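Rubber oxygenase (Streptomyces sp., PDB 5O1L) cleaves the carbon-carbon backbone of poly(cis-1,4-isoprene) rubber by adding dioxygen across its double bonds, using one non-covalently bound b-type heme. Local coordinates at residues K241-Q244 and R248-T251; P356-F361 and A373-L378; Y274-A277 and A281-A284; S233-V238 and E255-V260. All coordinates share one frame; numbering follows the deposited sequence.

Contact 1. Residues K241-Q244 and R248-T251; sequences KMKQ and RVNT
With CG1 of V249 trans to its backbone N (chi1 -172°), the isopropyl group sets CG2 between M242 and K243 of the last helical turn at K241-Q244, while CG1 reaches K243. CG2 meets the root of M242, 4.3 Å from M242 CB; chi1 of -75° turns the rest of the methionine chain off, and M242 SD lies 5.0 Å from V249 CG2. On the other branch, V249 CG1 stands 4.3 Å from K243 CE. The last three torsions of this lysine are close to extended, and its methylenes therefore run alongside the valine: K243 CG is 4.4 Å from V249 CG2. At 4.3 to 4.4 Å these are loose van der Waals contacts, and V249 supplies about half of the 135 Å² buried here. The backbones come closest at K243 and V249, whose CA atoms are 6.7 Å apart. K243 forms the solvent-facing margin, while M242 is buried. Beyond the valine, N250 takes the N-cap position of the next helix, its OD1 accepting from D253 N. The contact thus closes the short turn between helices 224-244 and 251-267. F122 of helix 113-125 touches both M242 and V249, and V130 and L133 of helix 127-142 also pack on M242.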
loop_
_atom_site.group_PDB
_atom_site.type_symbol
_atom_site.label_atom_id
_atom_site.label_comp_id
_atom_site.label_asym_id
_atom_site.label_seq_id
_atom_site.Cartn_x
_atom_site.Cartn_y
_atom_site.Cartn_z
ATOM N N LYS A 241 -8.404 2.803 11.706
ATOM C CA LYS A 241 -9.801 2.413 11.447
ATOM C C LYS A 241 -10.168 1.148 12.190
ATOM O O LYS A 241 -11.312 1.081 12.761
ATOM C CB LYS A 241 -10.019 2.206 9.974
ATOM C CG LYS A 241 -9.941 3.431 9.135
ATOM C CD LYS A 241 -10.791 4.607 9.596
ATOM C CE LYS A 241 -12.274 4.242 9.704
ATOM N NZ LYS A 241 -13.050 5.478 10.018
ATOM N N MET A 242 -9.303 0.156 12.301
ATOM C CA MET A 242 -9.655 -1.065 13.020
ATOM C C MET A 242 -9.971 -0.703 14.460
ATOM O O MET A 242 -10.960 -1.216 15.058
ATOM C CB MET A 242 -8.566 -2.122 12.956
ATOM C CG MET A 242 -8.588 -2.727 11.581
ATOM S SD MET A 242 -7.612 -4.240 11.527
ATOM C CE MET A 242 -6.187 -3.619 12.042
ATOM N N LYS A 243 -9.153 0.136 15.075
ATOM C CA LYS A 243 -9.343 0.493 16.474
ATOM C C LYS A 243 -10.637 1.249 16.574
ATOM O O LYS A 243 -11.422 0.958 17.537
ATOM C CB LYS A 243 -8.140 1.238 17.067
ATOM C CG LYS A 243 -6.964 0.317 17.237
ATOM C CD LYS A 243 -5.695 1.010 17.680
ATOM C CE LYS A 243 -4.751 0.061 18.357
ATOM N NZ LYS A 243 -3.528 0.823 18.751
ATOM N N GLN A 244 -10.923 2.181 15.671
ATOM C CA GLN A 244 -12.149 2.992 15.751
ATOM C C GLN A 244 -13.378 2.099 15.685
ATOM O O GLN A 244 -14.379 2.342 16.377
ATOM C CB GLN A 244 -12.231 4.018 14.627
ATOM C CG GLN A 244 -13.393 4.996 14.724
ATOM C CD GLN A 244 -13.515 5.877 13.479
ATOM O OE1 GLN A 244 -12.630 5.889 12.603
ATOM N NE2 GLN A 244 -14.641 6.563 13.347
ATOM N N ARG A 248 -10.770 -6.008 18.034
ATOM C CA ARG A 248 -9.903 -6.269 19.192
ATOM C C ARG A 248 -8.457 -6.340 18.743
ATOM O O ARG A 248 -8.028 -7.247 18.049
ATOM C CB ARG A 248 -10.353 -7.491 19.965
ATOM C CG ARG A 248 -11.773 -7.341 20.551
ATOM C CD ARG A 248 -12.217 -5.979 21.211
ATOM N NE ARG A 248 -11.754 -5.962 22.604
ATOM C CZ ARG A 248 -11.686 -4.891 23.399
ATOM N NH1 ARG A 248 -11.165 -5.012 24.636
ATOM N NH2 ARG A 248 -12.107 -3.697 22.991
ATOM N N VAL A 249 -7.739 -5.250 19.009
ATOM C CA VAL A 249 -6.333 -5.114 18.682
ATOM C C VAL A 249 -5.566 -4.948 19.996
ATOM O O VAL A 249 -5.481 -3.793 20.463
ATOM C CB VAL A 249 -6.070 -3.980 17.717
ATOM C CG1 VAL A 249 -4.584 -4.053 17.280
ATOM C CG2 VAL A 249 -6.954 -4.057 16.489
ATOM N N ASN A 250 -5.014 -6.052 20.477
ATOM C CA ASN A 250 -4.236 -5.954 21.674
ATOM C C ASN A 250 -2.872 -5.344 21.349
ATOM O O ASN A 250 -2.473 -5.209 20.168
ATOM C CB ASN A 250 -4.176 -7.242 22.396
ATOM C CG ASN A 250 -3.471 -8.366 21.628
ATOM O OD1 ASN A 250 -2.519 -8.136 20.887
ATOM N ND2 ASN A 250 -3.878 -9.623 21.855
ATOM N N THR A 251 -2.162 -4.918 22.370
ATOM C CA THR A 251 -0.931 -4.187 22.160
ATOM C C THR A 251 0.088 -5.008 21.382
ATOM O O THR A 251 0.800 -4.479 20.496
ATOM C CB THR A 251 -0.322 -3.795 23.490
ATOM O OG1 THR A 251 -0.212 -4.946 24.384
ATOM C CG2 THR A 251 -1.208 -2.677 24.060
#

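Contact 2. Residues P356-F361 and A373-L378; sequences PLLVAF and AVLWTL
L358 lies over one face of the six-membered ring of W376, its CG 4.1 Å from the ring centroid and 23° off the normal, which meets the geometry of a CH-pi contact. One branch, CD2, sits 3.7 Å above the indole plane but is displaced toward the rim, and the same L358 CD2 approaches the backbone at L375 O, 3.6 Å away. The other branch turns to the neighbouring side chain, with L358 CD1 4.0 Å from L375 CB. One leucine therefore touches two successive residues of the partner helix. The indole also receives F361 at its edge, near its plane, where F361 CD2 is 4.0 Å from W376 CH2; the two side chains cross at about a right angle. W376 holds its CG trans to the carbonyl carbon, and this chi1 of -60°, together with chi2, brings the benzo end of the indole across toward the other helix. The intervening loop adds to the covering: V371 touches both L358 and W376, while L368 and P369 pack on F361. The short axes approach to 11.1 Å and cross at -62°, well away from an antiparallel hairpin. Away from the heme site, this is the apolar interface of two consecutive helices, 345-362 and 373-393, with the W376 indole at its partly exposed margin, in an all-alpha fold.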
loop_
_atom_site.group_PDB
_atom_site.type_symbol
_atom_site.label_atom_id
_atom_site.label_comp_id
_atom_site.label_asym_id
_atom_site.label_seq_id
_atom_site.Cartn_x
_atom_site.Cartn_y
_atom_site.Cartn_z
ATOM N N PRO A 356 -20.497 -1.238 14.007
ATOM C CA PRO A 356 -19.733 -1.614 15.234
ATOM C C PRO A 356 -20.381 -2.778 15.975
ATOM O O PRO A 356 -19.683 -3.462 16.721
ATOM C CB PRO A 356 -19.739 -0.340 16.050
ATOM C CG PRO A 356 -20.071 0.769 15.124
ATOM C CD PRO A 356 -20.830 0.193 13.968
ATOM N N LEU A 357 -21.677 -3.010 15.798
ATOM C CA LEU A 357 -22.329 -4.158 16.423
ATOM C C LEU A 357 -21.934 -5.428 15.750
ATOM O O LEU A 357 -21.721 -6.444 16.417
ATOM C CB LEU A 357 -23.861 -4.017 16.443
ATOM C CG LEU A 357 -24.361 -2.752 17.162
ATOM C CD1 LEU A 357 -25.824 -2.598 16.864
ATOM C CD2 LEU A 357 -24.039 -2.937 18.636
ATOM N N LEU A 358 -21.819 -5.378 14.427
ATOM C CA LEU A 358 -21.374 -6.579 13.696
ATOM C C LEU A 358 -19.956 -6.888 14.126
ATOM O O LEU A 358 -19.605 -8.029 14.344
ATOM C CB LEU A 358 -21.413 -6.337 12.221
ATOM C CG LEU A 358 -22.684 -6.866 11.544
ATOM C CD1 LEU A 358 -23.846 -6.036 11.910
ATOM C CD2 LEU A 358 -22.560 -6.996 10.021
ATOM N N VAL A 359 -19.112 -5.845 14.252
ATOM C CA VAL A 359 -17.742 -6.086 14.656
ATOM C C VAL A 359 -17.705 -6.713 16.052
ATOM O O VAL A 359 -16.998 -7.702 16.297
ATOM C CB VAL A 359 -16.927 -4.774 14.585
ATOM C CG1 VAL A 359 -15.549 -5.006 15.176
ATOM C CG2 VAL A 359 -16.853 -4.334 13.090
ATOM N N ALA A 360 -18.443 -6.121 17.008
ATOM C CA ALA A 360 -18.464 -6.696 18.336
ATOM C C ALA A 360 -18.946 -8.118 18.376
ATOM O O ALA A 360 -18.472 -8.937 19.125
ATOM C CB ALA A 360 -19.286 -5.834 19.256
ATOM N N PHE A 361 -19.946 -8.426 17.554
ATOM C CA PHE A 361 -20.426 -9.816 17.462
ATOM C C PHE A 361 -19.307 -10.732 16.935
ATOM O O PHE A 361 -19.068 -11.817 17.457
ATOM C CB PHE A 361 -21.638 -9.876 16.522
ATOM C CG PHE A 361 -22.099 -11.257 16.234
ATOM C CD1 PHE A 361 -22.606 -12.009 17.255
ATOM C CD2 PHE A 361 -22.037 -11.756 14.949
ATOM C CE1 PHE A 361 -23.016 -13.313 17.025
ATOM C CE2 PHE A 361 -22.518 -13.039 14.684
ATOM C CZ PHE A 361 -22.935 -13.807 15.712
ATOM N N ALA A 373 -31.091 -6.018 7.760
ATOM C CA ALA A 373 -30.628 -7.096 6.934
ATOM C C ALA A 373 -29.517 -6.667 6.000
ATOM O O ALA A 373 -28.577 -7.479 5.706
ATOM C CB ALA A 373 -31.745 -7.681 6.097
ATOM N N VAL A 374 -29.561 -5.433 5.516
ATOM C CA VAL A 374 -28.530 -5.005 4.528
ATOM C C VAL A 374 -27.125 -5.040 5.205
ATOM O O VAL A 374 -26.125 -5.128 4.516
ATOM C CB VAL A 374 -28.839 -3.633 3.910
ATOM C CG1 VAL A 374 -28.808 -2.509 4.963
ATOM C CG2 VAL A 374 -27.938 -3.268 2.762
ATOM N N LEU A 375 -27.038 -4.920 6.527
ATOM C CA LEU A 375 -25.715 -5.041 7.177
ATOM C C LEU A 375 -25.124 -6.379 6.920
ATOM O O LEU A 375 -23.918 -6.436 6.694
ATOM C CB LEU A 375 -25.764 -4.725 8.685
ATOM C CG LEU A 375 -25.492 -3.278 9.050
ATOM C CD1 LEU A 375 -24.014 -2.927 8.943
ATOM C CD2 LEU A 375 -26.299 -2.315 8.204
ATOM N N TRP A 376 -25.891 -7.417 7.035
ATOM C CA TRP A 376 -25.341 -8.765 6.814
ATOM C C TRP A 376 -24.987 -8.935 5.355
ATOM O O TRP A 376 -23.962 -9.575 5.033
ATOM C CB TRP A 376 -26.309 -9.825 7.311
ATOM C CG TRP A 376 -26.606 -9.711 8.756
ATOM C CD1 TRP A 376 -27.812 -9.364 9.274
ATOM C CD2 TRP A 376 -25.755 -9.938 9.855
ATOM N NE1 TRP A 376 -27.764 -9.352 10.629
ATOM C CE2 TRP A 376 -26.523 -9.711 11.039
ATOM C CE3 TRP A 376 -24.404 -10.315 9.989
ATOM C CZ2 TRP A 376 -26.005 -9.881 12.324
ATOM C CZ3 TRP A 376 -23.883 -10.449 11.273
ATOM C CH2 TRP A 376 -24.690 -10.265 12.420
ATOM N N THR A 377 -25.790 -8.386 4.440
ATOM C CA THR A 377 -25.477 -8.416 3.024
ATOM C C THR A 377 -24.167 -7.697 2.733
ATOM O O THR A 377 -23.361 -8.160 1.938
ATOM C CB THR A 377 -26.659 -7.735 2.248
ATOM O OG1 THR A 377 -27.825 -8.554 2.524
ATOM C CG2 THR A 377 -26.389 -7.604 0.783
ATOM N N LEU A 378 -23.973 -6.541 3.314
ATOM C CA LEU A 378 -22.766 -5.763 3.145
ATOM C C LEU A 378 -21.567 -6.545 3.668
ATOM O O LEU A 378 -20.545 -6.648 2.973
ATOM C CB LEU A 378 -22.898 -4.442 3.920
ATOM C CG LEU A 378 -21.577 -3.628 3.998
ATOM C CD1 LEU A 378 -21.060 -3.177 2.624
ATOM C CD2 LEU A 378 -21.820 -2.431 4.891
#

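Contact 3. Residues Y274-A277 and A281-A284; sequences YIPA and AANA
P276 presents two ring carbons to the first part of helix 279-289. Its CB faces the backbone as well as a methyl: P276 CB is 3.8 Å from A282 N and 4.1 Å from A281 CB. The next ring atom, P276 CG, lies 3.9 Å from A282 CB, and P276 CB is almost as near to that methyl. Two small methyl groups thus allow the pyrrolidine to settle close to the helix backbone, and the CA atoms of P276 and A282 are only 5.4 Å apart. The contact is van der Waals in kind: ring carbons meet two methyls and the backbone at A282.

Several second-shell groups place this ring. M228 and W231 of helix 224-244 touch P276, and P276 O accepts a hydrogen bond from Q262 NE2 of helix 251-267. On the two residues flanking the proline, backbone hydrogen bonds join I275 to V42 and A277 to A40, so the loop is paired with an N-terminal segment running in the opposite sense. On the alanine side, T278 OG1 accepts from A281 N and ties down the opening turn.

The bound heme is about 11 Å from the side chain of P276, too far for a direct part in its pocket. The arrangement is a helix-loop-helix connection between helices 251-267 and 279-289 of the globin-clan catalytic domain, in which a loop proline packs on the first turn of the following helix.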
loop_
_atom_site.group_PDB
_atom_site.type_symbol
_atom_site.label_atom_id
_atom_site.label_comp_id
_atom_site.label_asym_id
_atom_site.label_seq_id
_atom_site.Cartn_x
_atom_site.Cartn_y
_atom_site.Cartn_z
ATOM N N TYR A 274 13.856 7.095 7.815
ATOM C CA TYR A 274 12.526 7.633 7.513
ATOM C C TYR A 274 11.376 6.745 7.950
ATOM O O TYR A 274 10.207 7.091 7.774
ATOM C CB TYR A 274 12.373 7.996 5.998
ATOM C CG TYR A 274 13.496 8.911 5.530
ATOM C CD1 TYR A 274 13.830 10.058 6.172
ATOM C CD2 TYR A 274 14.240 8.528 4.454
ATOM C CE1 TYR A 274 14.823 10.878 5.709
ATOM C CE2 TYR A 274 15.272 9.310 3.979
ATOM C CZ TYR A 274 15.526 10.485 4.639
ATOM O OH TYR A 274 16.579 11.317 4.168
ATOM N N ILE A 275 11.658 5.570 8.449
ATOM C CA ILE A 275 10.583 4.638 8.882
ATOM C C ILE A 275 10.259 4.905 10.342
ATOM O O ILE A 275 11.167 4.896 11.169
ATOM C CB ILE A 275 11.063 3.157 8.727
ATOM C CG1 ILE A 275 11.548 2.856 7.298
ATOM C CG2 ILE A 275 9.983 2.214 9.194
ATOM C CD1 ILE A 275 12.190 1.518 7.152
ATOM N N PRO A 276 9.015 5.187 10.693
ATOM C CA PRO A 276 8.714 5.465 12.101
ATOM C C PRO A 276 8.977 4.318 12.995
ATOM O O PRO A 276 8.665 3.182 12.657
ATOM C CB PRO A 276 7.219 5.846 12.149
ATOM C CG PRO A 276 6.731 5.596 10.788
ATOM C CD PRO A 276 7.837 5.238 9.840
ATOM N N ALA A 277 9.549 4.577 14.181
ATOM C CA ALA A 277 9.890 3.492 15.101
ATOM C C ALA A 277 8.735 2.966 15.963
ATOM O O ALA A 277 8.764 1.822 16.393
ATOM C CB ALA A 277 11.025 3.885 16.093
ATOM N N ALA A 281 4.913 7.825 16.792
ATOM C CA ALA A 281 5.585 8.541 15.755
ATOM C C ALA A 281 4.815 8.495 14.443
ATOM O O ALA A 281 4.662 9.483 13.726
ATOM C CB ALA A 281 7.013 8.089 15.593
ATOM N N ALA A 282 4.334 7.283 14.104
ATOM C CA ALA A 282 3.633 7.152 12.833
ATOM C C ALA A 282 2.334 7.957 12.800
ATOM O O ALA A 282 2.033 8.570 11.792
ATOM C CB ALA A 282 3.287 5.701 12.593
ATOM N N ASN A 283 1.589 7.935 13.918
ATOM C CA ASN A 283 0.310 8.592 13.953
ATOM C C ASN A 283 0.490 10.123 13.847
ATOM O O ASN A 283 -0.219 10.770 13.108
ATOM C CB ASN A 283 -0.442 8.240 15.234
ATOM C CG ASN A 283 -0.958 6.812 15.255
ATOM O OD1 ASN A 283 -1.196 6.269 14.211
ATOM N ND2 ASN A 283 -1.121 6.244 16.392
ATOM N N ALA A 284 1.541 10.594 14.522
ATOM C CA ALA A 284 1.790 12.043 14.421
ATOM C C ALA A 284 2.256 12.462 13.041
ATOM O O ALA A 284 1.808 13.469 12.512
ATOM C CB ALA A 284 2.809 12.413 15.458
#

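Contact 4. Residues S233-V238 and E255-V260; sequences SLATFV and EAYLHV
L234 only skirts Y257: L234 O stays 4.4 Å from Y257 OH, too far for a hydrogen bond, and instead accepts from V238 N. Its side chain borders the heme pocket, about 4 Å from the heme and from a bound imidazole. At A235 the carbonyl oxygen lies in the plane of the Y257 ring, at its edge, with A235 O 3.7 Å from Y257 CE2. The methyl adds a looser touch, A235 CB being 4.4 Å from the same Y257 CE2. T236 faces away and packs on N283 of helix 279-289. One turn after A235, V238 crosses the end of the tyrosine at about a right angle: V238 CB and V238 CG1 are each 3.5 Å from Y257 OH. Y257 reaches this far because its CG is trans to the backbone N (chi1 -179°). Its buried hydroxyl is satisfied by a hydrogen bond with Y134 OH of helix 127-142, and Y134 also packs on V238. The axes are 10.4 Å apart and their directions differ by 173°, the geometry of an antiparallel helix hairpin, 224-244 with 251-267. This buried pair borders the heme pocket through the pi-type turn at 233-236.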
loop_
_atom_site.group_PDB
_atom_site.type_symbol
_atom_site.label_atom_id
_atom_site.label_comp_id
_atom_site.label_asym_id
_atom_site.label_seq_id
_atom_site.Cartn_x
_atom_site.Cartn_y
_atom_site.Cartn_z
ATOM N N SER A 233 -1.056 5.877 4.256
ATOM C CA SER A 233 -2.401 5.587 3.690
ATOM C C SER A 233 -2.750 4.121 3.821
ATOM O O SER A 233 -3.935 3.808 3.705
ATOM C CB SER A 233 -2.496 6.030 2.249
ATOM O OG SER A 233 -1.953 5.114 1.348
ATOM N N LEU A 234 -1.783 3.300 4.143
ATOM C CA LEU A 234 -1.905 1.870 4.335
ATOM C C LEU A 234 -1.803 1.538 5.779
ATOM O O LEU A 234 -2.832 1.531 6.457
ATOM C CB LEU A 234 -0.808 1.141 3.504
ATOM C CG LEU A 234 -1.074 1.234 2.009
ATOM C CD1 LEU A 234 0.195 0.975 1.194
ATOM C CD2 LEU A 234 -2.142 0.221 1.629
ATOM N N ALA A 235 -0.637 1.334 6.339
ATOM C CA ALA A 235 -0.456 0.901 7.739
ATOM C C ALA A 235 -1.178 1.782 8.770
ATOM O O ALA A 235 -1.955 1.312 9.568
ATOM C CB ALA A 235 0.994 0.843 8.065
ATOM N N THR A 236 -0.849 3.072 8.751
ATOM C CA THR A 236 -1.347 3.905 9.842
ATOM C C THR A 236 -2.863 4.044 9.730
ATOM O O THR A 236 -3.564 4.080 10.766
ATOM C CB THR A 236 -0.708 5.313 9.728
ATOM O OG1 THR A 236 0.721 5.044 9.605
ATOM C CG2 THR A 236 -0.891 6.080 10.952
ATOM N N PHE A 237 -3.365 4.201 8.512
ATOM C CA PHE A 237 -4.809 4.290 8.296
ATOM C C PHE A 237 -5.542 3.040 8.717
ATOM O O PHE A 237 -6.545 3.102 9.452
ATOM C CB PHE A 237 -5.061 4.525 6.771
ATOM C CG PHE A 237 -6.511 4.376 6.358
ATOM C CD1 PHE A 237 -7.388 5.305 6.673
ATOM C CD2 PHE A 237 -6.883 3.268 5.637
ATOM C CE1 PHE A 237 -8.771 5.173 6.221
ATOM C CE2 PHE A 237 -8.197 3.089 5.223
ATOM C CZ PHE A 237 -9.100 4.061 5.518
ATOM N N VAL A 238 -5.075 1.876 8.321
ATOM C CA VAL A 238 -5.777 0.642 8.660
ATOM C C VAL A 238 -5.819 0.442 10.120
ATOM O O VAL A 238 -6.881 0.042 10.659
ATOM C CB VAL A 238 -5.148 -0.557 7.919
ATOM C CG1 VAL A 238 -5.669 -1.891 8.415
ATOM C CG2 VAL A 238 -5.414 -0.419 6.499
ATOM N N GLU A 255 1.701 -3.981 17.762
ATOM C CA GLU A 255 3.155 -3.849 17.572
ATOM C C GLU A 255 3.664 -4.767 16.479
ATOM O O GLU A 255 4.565 -4.393 15.726
ATOM C CB GLU A 255 3.886 -4.113 18.848
ATOM C CG GLU A 255 3.652 -3.018 19.843
ATOM C CD GLU A 255 4.053 -1.666 19.446
ATOM O OE1 GLU A 255 5.216 -1.554 18.922
ATOM O OE2 GLU A 255 3.278 -0.713 19.724
ATOM N N ALA A 256 3.104 -5.961 16.370
ATOM C CA ALA A 256 3.540 -6.897 15.339
ATOM C C ALA A 256 3.121 -6.428 13.969
ATOM O O ALA A 256 3.896 -6.536 13.009
ATOM C CB ALA A 256 2.949 -8.253 15.627
ATOM N N TYR A 257 1.912 -5.884 13.857
ATOM C CA TYR A 257 1.460 -5.287 12.601
ATOM C C TYR A 257 2.360 -4.129 12.184
ATOM O O TYR A 257 2.792 -4.033 11.006
ATOM C CB TYR A 257 -0.019 -4.841 12.711
ATOM C CG TYR A 257 -0.614 -4.223 11.484
ATOM C CD1 TYR A 257 -1.092 -5.005 10.503
ATOM C CD2 TYR A 257 -0.686 -2.874 11.303
ATOM C CE1 TYR A 257 -1.670 -4.433 9.380
ATOM C CE2 TYR A 257 -1.264 -2.293 10.194
ATOM C CZ TYR A 257 -1.726 -3.099 9.225
ATOM O OH TYR A 257 -2.262 -2.511 8.052
ATOM N N LEU A 258 2.699 -3.220 13.079
ATOM C CA LEU A 258 3.653 -2.180 12.775
ATOM C C LEU A 258 4.975 -2.748 12.276
ATOM O O LEU A 258 5.524 -2.270 11.290
ATOM C CB LEU A 258 3.908 -1.314 14.004
ATOM C CG LEU A 258 4.964 -0.210 13.834
ATOM C CD1 LEU A 258 4.597 0.799 12.778
ATOM C CD2 LEU A 258 5.083 0.489 15.183
ATOM N N HIS A 259 5.456 -3.765 12.939
ATOM C CA HIS A 259 6.738 -4.397 12.563
ATOM C C HIS A 259 6.708 -4.927 11.162
ATOM O O HIS A 259 7.664 -4.740 10.398
ATOM C CB HIS A 259 7.137 -5.436 13.583
ATOM C CG HIS A 259 8.541 -5.910 13.445
ATOM N ND1 HIS A 259 9.606 -5.052 13.652
ATOM C CD2 HIS A 259 9.076 -7.088 13.089
ATOM C CE1 HIS A 259 10.744 -5.734 13.418
ATOM N NE2 HIS A 259 10.454 -6.955 13.128
ATOM N N VAL A 260 5.635 -5.614 10.794
ATOM C CA VAL A 260 5.506 -6.051 9.380
ATOM C C VAL A 260 5.654 -4.887 8.443
ATOM O O VAL A 260 6.364 -4.992 7.414
ATOM C CB VAL A 260 4.180 -6.783 9.172
ATOM C CG1 VAL A 260 3.905 -7.042 7.702
ATOM C CG2 VAL A 260 4.064 -8.052 9.944
#

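Overall arrangement
Along the chain, contact 1 is nested inside the loop that contact 4 closes, followed by contact 3 and then contact 2. Contacts 1 and 4 share helix 224-244, their centres about 11 Å apart: one lies at the turn, the other along the body of the same helix hairpin. Contact 3 lies about 10 Å from contact 4, centre to centre, and touches it where N283 OD1 packs 3.3 Å from T236 CG2. Contacts 1, 3 and 4 all belong to the catalytic domain. Contact 2 is peripheral, its centre about 17 Å from that of contact 1 and about 33 Å from that of contact 3. The series therefore runs from the heme-side core at contact 4 to the closing helices of the chain.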